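PDB 4FLN: protease Do-like 2, chloroplastic from Arabidopsis thaliana, which performs, as a serine protease, the primary cleavage of the photodamaged D1 protein of photosystem II in plant chloroplasts. Local coordinates for residues 50-54 with 100-104; 80-86 with 133-139; 148-154 with 166-172; 211-216 with 229-233. One frame throughout, in Å; residues are numbered along the deposited sequence.

Contact 1: residues 50-54 with 100-104; sequences VVKVY and KVKRR
Tyr54 and Lys102 meet across an antiparallel strand pair that closes the first six-stranded beta barrel of a chymotrypsin-like protease domain, joining strand 50-57 to strand 96-102. The two strand segments run at 152° to each other. Lys52 faces Lys102 and Tyr54 faces Lys100 as hydrogen-bonded pairs, with Val53 and Val101 as the non-hydrogen-bonded pair between them. In the Tyr54 pair, Tyr54 N donates a hydrogen bond to Lys100 O at 2.7 Å, and Lys100 N returns a nearly straight bond to Tyr54 O, 176° at the hydrogen.

Tyr54 can be followed outward atom by atom. Its CB rests against the aliphatic chain of Lys100, 3.6 Å from CD. With CG beside the backbone N (chi1 -57°), the ring is laid along the partner strand instead of standing off it. One edge then runs over that strand: CD2 is 3.8 Å from Lys100 O, which lies in the ring plane, and CE2 is 3.9 Å from Lys102 CB. At the far end OH reaches the Lys102 methylenes, 3.8 Å from CD. The ring also makes a cation-pi contact with Lys109, so positive charge and aliphatic carbon both gather round this aromatic.

The opposite side of the sheet carries Val53 and Val101, whose methyls touch more loosely. Val51 joins them there, packing against Val101, and Val101 in turn meets Phe133. Val51 CG1, anti to its own nitrogen, lies 3.5 Å from Val101 CB.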
loop_
_atom_site.group_PDB
_atom_site.type_symbol
_atom_site.label_atom_id
_atom_site.label_comp_id
_atom_site.label_asym_id
_atom_site.label_seq_id
_atom_site.Cartn_x
_atom_site.Cartn_y
_atom_site.Cartn_z
ATOM N N VAL B 50 20.454 -10.341 -36.921
ATOM C CA VAL B 50 19.390 -10.068 -35.957
ATOM C C VAL B 50 18.511 -8.950 -36.480
ATOM O O VAL B 50 19.002 -7.994 -37.073
ATOM C CB VAL B 50 19.937 -9.680 -34.561
ATOM C CG1 VAL B 50 18.805 -9.550 -33.552
ATOM C CG2 VAL B 50 20.934 -10.700 -34.084
ATOM N N VAL B 51 17.211 -9.080 -36.250
ATOM C CA VAL B 51 16.223 -8.166 -36.808
ATOM C C VAL B 51 15.298 -7.636 -35.713
ATOM O O VAL B 51 15.025 -8.330 -34.736
ATOM C CB VAL B 51 15.389 -8.891 -37.891
ATOM C CG1 VAL B 51 14.014 -8.284 -38.020
ATOM C CG2 VAL B 51 16.122 -8.899 -39.224
ATOM N N LYS B 52 14.827 -6.403 -35.868
ATOM C CA LYS B 52 13.843 -5.855 -34.942
ATOM C C LYS B 52 12.432 -6.120 -35.472
ATOM O O LYS B 52 12.189 -6.073 -36.683
ATOM C CB LYS B 52 14.076 -4.357 -34.706
ATOM C CG LYS B 52 13.117 -3.730 -33.688
ATOM C CD LYS B 52 13.589 -2.359 -33.218
ATOM C CE LYS B 52 12.722 -1.835 -32.073
ATOM N NZ LYS B 52 13.333 -0.697 -31.321
ATOM N N VAL B 53 11.507 -6.411 -34.564
ATOM C CA VAL B 53 10.167 -6.839 -34.953
ATOM C C VAL B 53 9.102 -5.872 -34.488
ATOM O O VAL B 53 8.939 -5.653 -33.288
ATOM C CB VAL B 53 9.822 -8.225 -34.354
ATOM C CG1 VAL B 53 8.381 -8.586 -34.639
ATOM C CG2 VAL B 53 10.764 -9.289 -34.889
ATOM N N TYR B 54 8.372 -5.299 -35.437
ATOM C CA TYR B 54 7.225 -4.461 -35.103
ATOM C C TYR B 54 5.948 -5.216 -35.420
ATOM O O TYR B 54 5.788 -5.762 -36.518
ATOM C CB TYR B 54 7.245 -3.154 -35.888
ATOM C CG TYR B 54 8.495 -2.332 -35.712
ATOM C CD1 TYR B 54 8.487 -1.181 -34.942
ATOM C CD2 TYR B 54 9.682 -2.699 -36.326
ATOM C CE1 TYR B 54 9.633 -0.418 -34.788
ATOM C CE2 TYR B 54 10.831 -1.946 -36.176
ATOM C CZ TYR B 54 10.802 -0.805 -35.408
ATOM O OH TYR B 54 11.947 -0.052 -35.260
ATOM N N LYS B 100 5.994 -6.195 -39.139
ATOM C CA LYS B 100 7.009 -5.496 -39.910
ATOM C C LYS B 100 8.373 -5.737 -39.287
ATOM O O LYS B 100 8.505 -5.840 -38.069
ATOM C CB LYS B 100 6.698 -3.996 -39.944
ATOM C CG LYS B 100 5.292 -3.648 -39.452
ATOM C CD LYS B 100 5.258 -2.312 -38.712
ATOM C CE LYS B 100 3.903 -2.058 -38.056
ATOM N NZ LYS B 100 3.910 -0.841 -37.184
ATOM N N VAL B 101 9.396 -5.835 -40.118
ATOM C CA VAL B 101 10.730 -6.089 -39.598
ATOM C C VAL B 101 11.754 -5.115 -40.167
ATOM O O VAL B 101 11.636 -4.657 -41.305
ATOM C CB VAL B 101 11.171 -7.531 -39.871
ATOM C CG1 VAL B 101 10.343 -8.488 -39.040
ATOM C CG2 VAL B 101 11.046 -7.848 -41.353
ATOM N N LYS B 102 12.762 -4.801 -39.367
ATOM C CA LYS B 102 13.733 -3.795 -39.756
ATOM C C LYS B 102 15.139 -4.359 -39.613
ATOM O O LYS B 102 15.508 -4.868 -38.560
ATOM C CB LYS B 102 13.547 -2.535 -38.904
ATOM C CG LYS B 102 14.326 -1.316 -39.360
ATOM C CD LYS B 102 13.908 -0.088 -38.554
ATOM C CE LYS B 102 14.732 1.154 -38.900
ATOM N NZ LYS B 102 16.118 1.110 -38.338
ATOM N N ARG B 103 15.911 -4.290 -40.690
ATOM C CA ARG B 103 17.292 -4.754 -40.673
ATOM C C ARG B 103 18.137 -3.801 -39.827
ATOM O O ARG B 103 17.775 -2.644 -39.640
ATOM C CB ARG B 103 17.839 -4.849 -42.103
ATOM C CG ARG B 103 18.298 -6.237 -42.505
ATOM C CD ARG B 103 17.825 -6.593 -43.901
ATOM N NE ARG B 103 18.261 -5.623 -44.906
ATOM C CZ ARG B 103 19.268 -5.820 -45.752
ATOM N NH1 ARG B 103 19.951 -6.960 -45.723
ATOM N NH2 ARG B 103 19.590 -4.879 -46.632
ATOM N N ARG B 104 19.253 -4.288 -39.298
ATOM C CA ARG B 104 20.154 -3.418 -38.560
ATOM C C ARG B 104 20.893 -2.507 -39.527
ATOM O O ARG B 104 21.551 -2.978 -40.458
ATOM C CB ARG B 104 21.161 -4.237 -37.770
ATOM C CG ARG B 104 21.995 -3.403 -36.832
ATOM C CD ARG B 104 23.390 -3.948 -36.733
ATOM N NE ARG B 104 24.068 -3.460 -35.541
ATOM C CZ ARG B 104 25.327 -3.751 -35.240
ATOM N NH1 ARG B 104 26.038 -4.523 -36.055
ATOM N NH2 ARG B 104 25.874 -3.271 -34.129
#

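Contact 2: residues 80-86 with 133-139; sequences MIGDGKL and FWKGAEP
Met80 and Trp134 lie alongside each other, pointing opposite ways, the extended methionine chain running by the indole's benzene ring. Met80 CG lies 4.0 Å from Trp134 CZ3. Met80 SD makes an oblique Met-aromatic contact, 5.2 Å from the centroid of the Trp134 six-membered ring, and also touches Ala137 CB. Further out, Met80 CE reaches Phe133 CE2 at 3.9 Å.

Trp134 is held between two groups. Gly84 CA, in the type II' turn from Gly82 to Lys85, forms a CH-pi contact over one face, 4.1 Å from the six-membered ring centroid, while Phe133 CD2 stands over the centre of the opposite face. Leu86 comes in obliquely and divides its methyls, CD1 to Phe133 CZ and CD2 to Trp134 CH2 (3.8 Å). At the root of the methionine side chain, Met80 CB packs against Pro139 CB.

An alanine in place of Trp134 would probably open a gap between Gly84 and Phe133 and leave the carbonyl of Val128, which accepts the bond from Trp134 NE1, without its partner.

Sulfur, methyl and aromatic carbon thus fit the 133-139 loop against the turn that links strands 72-82 and 85-88. The direct contact is apolar, and polar ties such as Trp134 NE1 to Val128 O come from outside it.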
loop_
_atom_site.group_PDB
_atom_site.type_symbol
_atom_site.label_atom_id
_atom_site.label_comp_id
_atom_site.label_asym_id
_atom_site.label_seq_id
_atom_site.Cartn_x
_atom_site.Cartn_y
_atom_site.Cartn_z
ATOM N N MET B 80 17.734 -14.321 -38.650
ATOM C CA MET B 80 17.758 -15.163 -39.835
ATOM C C MET B 80 18.342 -16.530 -39.515
ATOM O O MET B 80 19.497 -16.642 -39.100
ATOM C CB MET B 80 18.595 -14.493 -40.924
ATOM C CG MET B 80 18.155 -13.076 -41.249
ATOM S SD MET B 80 19.288 -12.236 -42.366
ATOM C CE MET B 80 18.510 -10.629 -42.506
ATOM N N ILE B 81 17.528 -17.565 -39.700
ATOM C CA ILE B 81 17.955 -18.941 -39.475
ATOM C C ILE B 81 18.332 -19.672 -40.752
ATOM O O ILE B 81 18.678 -20.849 -40.716
ATOM C CB ILE B 81 16.879 -19.744 -38.764
ATOM C CG1 ILE B 81 15.575 -19.695 -39.558
ATOM C CG2 ILE B 81 16.668 -19.199 -37.372
ATOM C CD1 ILE B 81 14.443 -20.395 -38.865
ATOM N N GLY B 82 18.264 -18.974 -41.879
ATOM C CA GLY B 82 18.539 -19.595 -43.162
ATOM C C GLY B 82 17.289 -19.782 -43.996
ATOM O O GLY B 82 16.173 -19.550 -43.523
ATOM N N ASP B 83 17.478 -20.213 -45.240
ATOM C CA ASP B 83 16.417 -20.173 -46.239
ATOM C C ASP B 83 15.910 -18.748 -46.336
ATOM O O ASP B 83 16.692 -17.793 -46.277
ATOM C CB ASP B 83 15.262 -21.103 -45.866
ATOM C CG ASP B 83 15.548 -22.550 -46.196
ATOM O OD1 ASP B 83 16.709 -22.987 -46.024
ATOM O OD2 ASP B 83 14.610 -23.251 -46.635
ATOM N N GLY B 84 14.599 -18.601 -46.464
ATOM C CA GLY B 84 13.994 -17.284 -46.435
ATOM C C GLY B 84 13.315 -16.971 -45.114
ATOM O O GLY B 84 12.408 -16.142 -45.069
ATOM N N LYS B 85 13.730 -17.637 -44.041
ATOM C CA LYS B 85 12.952 -17.621 -42.805
ATOM C C LYS B 85 13.547 -16.779 -41.664
ATOM O O LYS B 85 14.762 -16.650 -41.532
ATOM C CB LYS B 85 12.672 -19.058 -42.350
ATOM C CG LYS B 85 11.943 -19.903 -43.406
ATOM C CD LYS B 85 11.822 -21.372 -42.999
ATOM C CE LYS B 85 13.189 -22.067 -42.932
ATOM N NZ LYS B 85 13.144 -23.424 -42.290
ATOM N N LEU B 86 12.663 -16.189 -40.863
ATOM C CA LEU B 86 13.050 -15.490 -39.640
ATOM C C LEU B 86 12.466 -16.188 -38.415
ATOM O O LEU B 86 11.303 -16.587 -38.406
ATOM C CB LEU B 86 12.570 -14.038 -39.668
ATOM C CG LEU B 86 13.214 -13.157 -40.731
ATOM C CD1 LEU B 86 12.672 -11.740 -40.658
ATOM C CD2 LEU B 86 14.730 -13.180 -40.558
ATOM N N PHE B 133 15.612 -6.733 -48.672
ATOM C CA PHE B 133 15.819 -7.192 -47.311
ATOM C C PHE B 133 16.828 -8.337 -47.309
ATOM O O PHE B 133 17.890 -8.244 -46.692
ATOM C CB PHE B 133 14.484 -7.682 -46.757
ATOM C CG PHE B 133 14.556 -8.207 -45.358
ATOM C CD1 PHE B 133 14.317 -7.375 -44.280
ATOM C CD2 PHE B 133 14.834 -9.536 -45.120
ATOM C CE1 PHE B 133 14.367 -7.855 -42.988
ATOM C CE2 PHE B 133 14.888 -10.025 -43.828
ATOM C CZ PHE B 133 14.652 -9.182 -42.761
ATOM N N TRP B 134 16.484 -9.421 -47.993
ATOM C CA TRP B 134 17.335 -10.610 -48.044
ATOM C C TRP B 134 18.677 -10.433 -48.753
ATOM O O TRP B 134 19.498 -11.349 -48.750
ATOM C CB TRP B 134 16.569 -11.774 -48.669
ATOM C CG TRP B 134 15.415 -12.182 -47.832
ATOM C CD1 TRP B 134 14.092 -11.949 -48.079
ATOM C CD2 TRP B 134 15.478 -12.867 -46.578
ATOM N NE1 TRP B 134 13.328 -12.466 -47.060
ATOM C CE2 TRP B 134 14.158 -13.033 -46.126
ATOM C CE3 TRP B 134 16.526 -13.365 -45.798
ATOM C CZ2 TRP B 134 13.856 -13.674 -44.928
ATOM C CZ3 TRP B 134 16.225 -14.001 -44.618
ATOM C CH2 TRP B 134 14.902 -14.152 -44.192
ATOM N N LYS B 135 18.890 -9.278 -49.377
ATOM C CA LYS B 135 20.152 -9.026 -50.072
ATOM C C LYS B 135 21.352 -9.024 -49.117
ATOM O O LYS B 135 21.364 -8.310 -48.110
ATOM C CB LYS B 135 20.087 -7.719 -50.855
ATOM N N GLY B 136 22.357 -9.834 -49.445
ATOM C CA GLY B 136 23.603 -9.869 -48.699
ATOM C C GLY B 136 23.443 -10.342 -47.268
ATOM O O GLY B 136 24.287 -10.064 -46.415
ATOM N N ALA B 137 22.356 -11.059 -47.005
ATOM C CA ALA B 137 22.085 -11.566 -45.665
ATOM C C ALA B 137 22.915 -12.809 -45.376
ATOM O O ALA B 137 23.003 -13.715 -46.204
ATOM C CB ALA B 137 20.606 -11.860 -45.501
ATOM N N GLU B 138 23.527 -12.840 -44.195
ATOM C CA GLU B 138 24.346 -13.972 -43.769
ATOM C C GLU B 138 23.776 -14.564 -42.484
ATOM O O GLU B 138 24.170 -14.170 -41.382
ATOM C CB GLU B 138 25.788 -13.544 -43.567
ATOM N N PRO B 139 22.848 -15.522 -42.634
ATOM C CA PRO B 139 22.031 -16.130 -41.575
ATOM C C PRO B 139 22.832 -16.920 -40.538
ATOM O O PRO B 139 24.015 -17.203 -40.728
ATOM C CB PRO B 139 21.084 -17.056 -42.347
ATOM C CG PRO B 139 21.786 -17.338 -43.626
ATOM C CD PRO B 139 22.527 -16.082 -43.958
#

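Contact 3: residues 148-154 with 166-172; sequences LQDSVTV and VTKGVVS
Val154 and Thr167 exchange two backbone bonds, Val154 N to Thr167 O at 2.8 Å and Thr167 N to Val154 O at 3.1 Å, in the hairpin that opens the second barrel. Val152 and Gly169 repeat the exchange, although Val152 N approaches Gly169 O from 42° above the carbonyl plane. Just before strand 151-156, Gln149 N bonds to Val171 O while Val171 N bonds to Asp150 O; with Gln149 at phi 87°, this is the pattern of a G1 beta bulge. Lys168 NZ reaches Ser151 OG only weakly.

The packing centres on Val171. Its CG2 touches Val152 CG2 at 3.4 Å, and CG1, anti to the backbone N (chi1 162°), meets Leu148 CD2 at 3.8 Å. Val152 also leans on Ile191 and Ala204 of the barrel. Swapping Val171 for a glycine would probably leave the methyls of Leu148 and Val152 without the group that fills the space between them. Around Lys168, the CG2 methyl of Thr153 lies against CB, and Val170 of a neighbouring subunit packs on the lysine.

Backbone bonds thus fix the register, and apolar contacts bury the side holding Val152 and Val154, while the polar Lys168 sits at a margin beside another subunit.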
loop_
_atom_site.group_PDB
_atom_site.type_symbol
_atom_site.label_atom_id
_atom_site.label_comp_id
_atom_site.label_asym_id
_atom_site.label_seq_id
_atom_site.Cartn_x
_atom_site.Cartn_y
_atom_site.Cartn_z
ATOM N N LEU B 148 26.747 -26.312 -18.603
ATOM C CA LEU B 148 26.744 -25.327 -17.536
ATOM C C LEU B 148 28.060 -24.564 -17.502
ATOM O O LEU B 148 29.139 -25.153 -17.567
ATOM C CB LEU B 148 26.514 -25.995 -16.185
ATOM C CG LEU B 148 25.135 -26.597 -15.914
ATOM C CD1 LEU B 148 25.062 -27.083 -14.475
ATOM C CD2 LEU B 148 24.015 -25.594 -16.199
ATOM N N GLN B 149 27.946 -23.243 -17.399
ATOM C CA GLN B 149 29.089 -22.335 -17.322
ATOM C C GLN B 149 29.610 -21.914 -18.685
ATOM O O GLN B 149 30.465 -21.048 -18.785
ATOM C CB GLN B 149 30.209 -22.930 -16.475
ATOM C CG GLN B 149 31.311 -21.943 -16.155
ATOM C CD GLN B 149 32.121 -22.359 -14.952
ATOM O OE1 GLN B 149 31.938 -23.454 -14.415
ATOM N NE2 GLN B 149 33.016 -21.485 -14.515
ATOM N N ASP B 150 29.085 -22.516 -19.743
ATOM C CA ASP B 150 29.389 -22.045 -21.088
ATOM C C ASP B 150 29.017 -20.566 -21.211
ATOM O O ASP B 150 27.970 -20.121 -20.730
ATOM C CB ASP B 150 28.635 -22.871 -22.132
ATOM C CG ASP B 150 29.389 -24.124 -22.551
ATOM O OD1 ASP B 150 30.222 -24.619 -21.762
ATOM O OD2 ASP B 150 29.150 -24.609 -23.680
ATOM N N SER B 151 29.888 -19.798 -21.841
ATOM C CA SER B 151 29.629 -18.386 -22.047
ATOM C C SER B 151 28.456 -18.219 -23.009
ATOM O O SER B 151 28.370 -18.929 -24.008
ATOM C CB SER B 151 30.879 -17.716 -22.615
ATOM O OG SER B 151 30.683 -16.325 -22.755
ATOM N N VAL B 152 27.547 -17.293 -22.703
ATOM C CA VAL B 152 26.445 -16.981 -23.613
ATOM C C VAL B 152 26.301 -15.474 -23.812
ATOM O O VAL B 152 26.532 -14.695 -22.891
ATOM C CB VAL B 152 25.096 -17.520 -23.098
ATOM C CG1 VAL B 152 24.046 -17.466 -24.209
ATOM C CG2 VAL B 152 25.243 -18.923 -22.615
ATOM N N THR B 153 25.934 -15.057 -25.017
ATOM C CA THR B 153 25.501 -13.680 -25.213
ATOM C C THR B 153 24.148 -13.680 -25.905
ATOM O O THR B 153 23.906 -14.463 -26.831
ATOM C CB THR B 153 26.504 -12.801 -26.016
ATOM O OG1 THR B 153 26.448 -13.142 -27.402
ATOM C CG2 THR B 153 27.918 -12.977 -25.516
ATOM N N VAL B 154 23.269 -12.804 -25.429
ATOM C CA VAL B 154 21.946 -12.619 -25.993
ATOM C C VAL B 154 21.952 -11.316 -26.778
ATOM O O VAL B 154 22.421 -10.297 -26.278
ATOM C CB VAL B 154 20.910 -12.549 -24.863
ATOM C CG1 VAL B 154 19.610 -11.895 -25.324
ATOM C CG2 VAL B 154 20.670 -13.929 -24.288
ATOM N N VAL B 166 23.332 -6.071 -26.261
ATOM C CA VAL B 166 24.011 -7.346 -26.026
ATOM C C VAL B 166 24.188 -7.599 -24.528
ATOM O O VAL B 166 24.512 -6.684 -23.774
ATOM C CB VAL B 166 25.419 -7.352 -26.667
ATOM C CG1 VAL B 166 26.135 -8.656 -26.384
ATOM C CG2 VAL B 166 25.323 -7.129 -28.156
ATOM N N THR B 167 23.974 -8.833 -24.089
ATOM C CA THR B 167 24.320 -9.192 -22.718
ATOM C C THR B 167 25.053 -10.522 -22.684
ATOM O O THR B 167 24.751 -11.431 -23.449
ATOM C CB THR B 167 23.104 -9.185 -21.728
ATOM O OG1 THR B 167 22.055 -10.027 -22.215
ATOM C CG2 THR B 167 22.557 -7.779 -21.543
ATOM N N LYS B 168 26.032 -10.610 -21.797
ATOM C CA LYS B 168 26.890 -11.784 -21.687
ATOM C C LYS B 168 26.810 -12.319 -20.256
ATOM O O LYS B 168 26.621 -11.559 -19.309
ATOM C CB LYS B 168 28.329 -11.427 -22.077
ATOM C CG LYS B 168 29.316 -12.562 -21.984
ATOM C CD LYS B 168 30.663 -12.183 -22.593
ATOM C CE LYS B 168 31.802 -12.995 -21.975
ATOM N NZ LYS B 168 32.700 -13.632 -22.991
ATOM N N GLY B 169 26.945 -13.632 -20.120
ATOM C CA GLY B 169 26.769 -14.330 -18.859
ATOM C C GLY B 169 27.187 -15.764 -19.091
ATOM O O GLY B 169 27.907 -16.044 -20.049
ATOM N N VAL B 170 26.770 -16.679 -18.224
ATOM C CA VAL B 170 26.987 -18.091 -18.527
ATOM C C VAL B 170 25.670 -18.861 -18.576
ATOM O O VAL B 170 24.618 -18.348 -18.186
ATOM C CB VAL B 170 27.923 -18.756 -17.486
ATOM C CG1 VAL B 170 29.253 -18.067 -17.480
ATOM C CG2 VAL B 170 27.296 -18.725 -16.083
ATOM N N VAL B 171 25.732 -20.119 -18.990
ATOM C CA VAL B 171 24.554 -20.941 -18.873
ATOM C C VAL B 171 24.580 -21.308 -17.417
ATOM O O VAL B 171 25.503 -21.973 -16.977
ATOM C CB VAL B 171 24.685 -22.230 -19.695
ATOM C CG1 VAL B 171 23.672 -23.253 -19.221
ATOM C CG2 VAL B 171 24.515 -21.943 -21.184
ATOM N N SER B 172 23.592 -20.844 -16.661
ATOM C CA SER B 172 23.517 -21.168 -15.242
ATOM C C SER B 172 22.823 -22.489 -14.962
ATOM O O SER B 172 23.227 -23.227 -14.064
ATOM C CB SER B 172 22.894 -20.027 -14.419
ATOM O OG SER B 172 21.857 -19.372 -15.116
#

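Contact 4: residues 211-216 with 229-233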
loop_
_atom_site.group_PDB
_atom_site.type_symbol
_atom_site.label_atom_id
_atom_site.label_comp_id
_atom_site.label_asym_id
_atom_site.label_seq_id
_atom_site.Cartn_x
_atom_site.Cartn_y
_atom_site.Cartn_z
ATOM N N CYS B 211 24.132 -20.047 -32.748
ATOM C CA CYS B 211 22.981 -19.717 -31.919
ATOM C C CYS B 211 22.572 -20.941 -31.113
ATOM O O CYS B 211 22.337 -22.011 -31.673
ATOM C CB CYS B 211 21.825 -19.250 -32.786
ATOM S SG CYS B 211 20.237 -19.431 -32.008
ATOM N N ILE B 212 22.534 -20.795 -29.795
ATOM C CA ILE B 212 22.193 -21.912 -28.919
ATOM C C ILE B 212 20.747 -21.936 -28.445
ATOM O O ILE B 212 20.386 -22.753 -27.601
ATOM C CB ILE B 212 23.167 -22.053 -27.742
ATOM C CG1 ILE B 212 23.290 -20.733 -26.981
ATOM C CG2 ILE B 212 24.513 -22.555 -28.253
ATOM C CD1 ILE B 212 22.118 -20.452 -26.074
ATOM N N GLY B 213 19.933 -21.023 -28.967
ATOM C CA GLY B 213 18.525 -20.971 -28.619
ATOM C C GLY B 213 17.924 -19.603 -28.869
ATOM O O GLY B 213 18.546 -18.756 -29.501
ATOM N N VAL B 214 16.710 -19.385 -28.376
ATOM C CA VAL B 214 16.017 -18.115 -28.575
ATOM C C VAL B 214 15.745 -17.480 -27.221
ATOM O O VAL B 214 15.342 -18.173 -26.288
ATOM C CB VAL B 214 14.685 -18.329 -29.325
ATOM C CG1 VAL B 214 13.846 -17.053 -29.350
ATOM C CG2 VAL B 214 14.953 -18.825 -30.729
ATOM N N ALA B 215 15.972 -16.175 -27.102
ATOM C CA ALA B 215 15.733 -15.492 -25.828
ATOM C C ALA B 215 14.243 -15.409 -25.572
ATOM O O ALA B 215 13.461 -15.325 -26.511
ATOM C CB ALA B 215 16.358 -14.101 -25.810
ATOM N N PHE B 216 13.861 -15.459 -24.299
ATOM C CA PHE B 216 12.460 -15.410 -23.907
ATOM C C PHE B 216 12.239 -14.508 -22.692
ATOM O O PHE B 216 12.788 -14.759 -21.621
ATOM C CB PHE B 216 11.955 -16.828 -23.624
ATOM C CG PHE B 216 10.583 -16.880 -23.024
ATOM C CD1 PHE B 216 9.459 -16.800 -23.823
ATOM C CD2 PHE B 216 10.416 -17.025 -21.652
ATOM C CE1 PHE B 216 8.190 -16.852 -23.264
ATOM C CE2 PHE B 216 9.154 -17.080 -21.088
ATOM C CZ PHE B 216 8.040 -16.996 -21.894
ATOM N N TYR B 229 16.004 -16.258 -19.665
ATOM C CA TYR B 229 15.596 -17.572 -20.156
ATOM C C TYR B 229 15.829 -17.756 -21.647
ATOM O O TYR B 229 15.734 -16.816 -22.434
ATOM C CB TYR B 229 14.135 -17.826 -19.824
ATOM C CG TYR B 229 13.899 -17.884 -18.346
ATOM C CD1 TYR B 229 14.073 -19.074 -17.647
ATOM C CD2 TYR B 229 13.528 -16.750 -17.642
ATOM C CE1 TYR B 229 13.869 -19.134 -16.285
ATOM C CE2 TYR B 229 13.321 -16.800 -16.283
ATOM C CZ TYR B 229 13.494 -17.995 -15.609
ATOM O OH TYR B 229 13.287 -18.046 -14.253
ATOM N N VAL B 230 16.140 -18.983 -22.035
ATOM C CA VAL B 230 16.396 -19.277 -23.435
ATOM C C VAL B 230 15.754 -20.581 -23.869
ATOM O O VAL B 230 16.009 -21.631 -23.288
ATOM C CB VAL B 230 17.906 -19.355 -23.735
ATOM C CG1 VAL B 230 18.131 -19.740 -25.192
ATOM C CG2 VAL B 230 18.584 -18.033 -23.409
ATOM N N ILE B 231 14.930 -20.511 -24.902
ATOM C CA ILE B 231 14.451 -21.712 -25.558
ATOM C C ILE B 231 15.611 -22.359 -26.318
ATOM O O ILE B 231 16.143 -21.763 -27.256
ATOM C CB ILE B 231 13.338 -21.357 -26.533
ATOM C CG1 ILE B 231 12.218 -20.633 -25.781
ATOM C CG2 ILE B 231 12.825 -22.613 -27.228
ATOM C CD1 ILE B 231 11.470 -19.606 -26.587
ATOM N N PRO B 232 16.022 -23.574 -25.905
ATOM C CA PRO B 232 17.198 -24.207 -26.524
ATOM C C PRO B 232 16.983 -24.690 -27.960
ATOM O O PRO B 232 15.844 -24.860 -28.425
ATOM C CB PRO B 232 17.491 -25.401 -25.605
ATOM C CG PRO B 232 16.220 -25.653 -24.874
ATOM C CD PRO B 232 15.552 -24.319 -24.723
ATOM N N THR B 233 18.104 -24.905 -28.644
ATOM C CA THR B 233 18.127 -25.427 -30.003
ATOM C C THR B 233 17.270 -26.676 -30.186
ATOM O O THR B 233 16.560 -26.805 -31.183
ATOM C CB THR B 233 19.564 -25.775 -30.413
ATOM O OG1 THR B 233 20.323 -24.575 -30.497
ATOM C CG2 THR B 233 19.594 -26.478 -31.767
#
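Val214 and Ile231 form a hydrogen-bonded pair of a beta hairpin, strands 211-216 and 228-232, that is the last two strands of the second barrel and leads directly into helix 233-246. Ile231 N bonds to Val214 O at 2.7 Å, with the donor in the carbonyl plane.

Rotamers decide what each face meets. In Ile231, chi1 -57° and chi2 148° together bring CD1 over the sheet face to Phe216 CB on the partner strand, 4.1 Å away. The Phe216 side chain then leads off, CG anti to the nitrogen (chi1 172°), with a ring edge toward Tyr229 CB, and touches Asp122. Val230 lies on the other face. Ile212 folds its CG1 between N and the carbonyl carbon, bringing CD1 to Val230 CG1 at 4.1 Å; the two side chains cross at about a right angle.

The same Val230 methyl lies 3.7 Å from Gly213 CA. The backbone of Gly213 adopts a conformation in which a side chain would crowd the preceding carbonyl.

Where strand gives way to helix, Thr233 N makes a weak bond to Ile212 O at 3.3 Å, while Thr233 OG1 is hydrogen-bonded to Gly143 O.

The contacts fall into two pairs, one in each barrel. Contacts 1 and 2, with centres about 12 Å apart, meet through Phe133: Val101 CG2 lies 3.7 Å from Phe133 CE1. Contacts 3 and 4 are about 11 Å apart between centres, with Val152 CG1 4.0 Å from Ile212 CD1. The catalytic triad, assigned by similarity, is approached from both barrels. The side chain of Phe216 in contact 4 is about 3 Å from that of Asp122 and 4 Å from that of His91; Val154 of contact 3 lies about 7 Å from Ser200, and Val53 of contact 1 about 9 Å from His91, side chain to side chain. Contact 2 is remote from it.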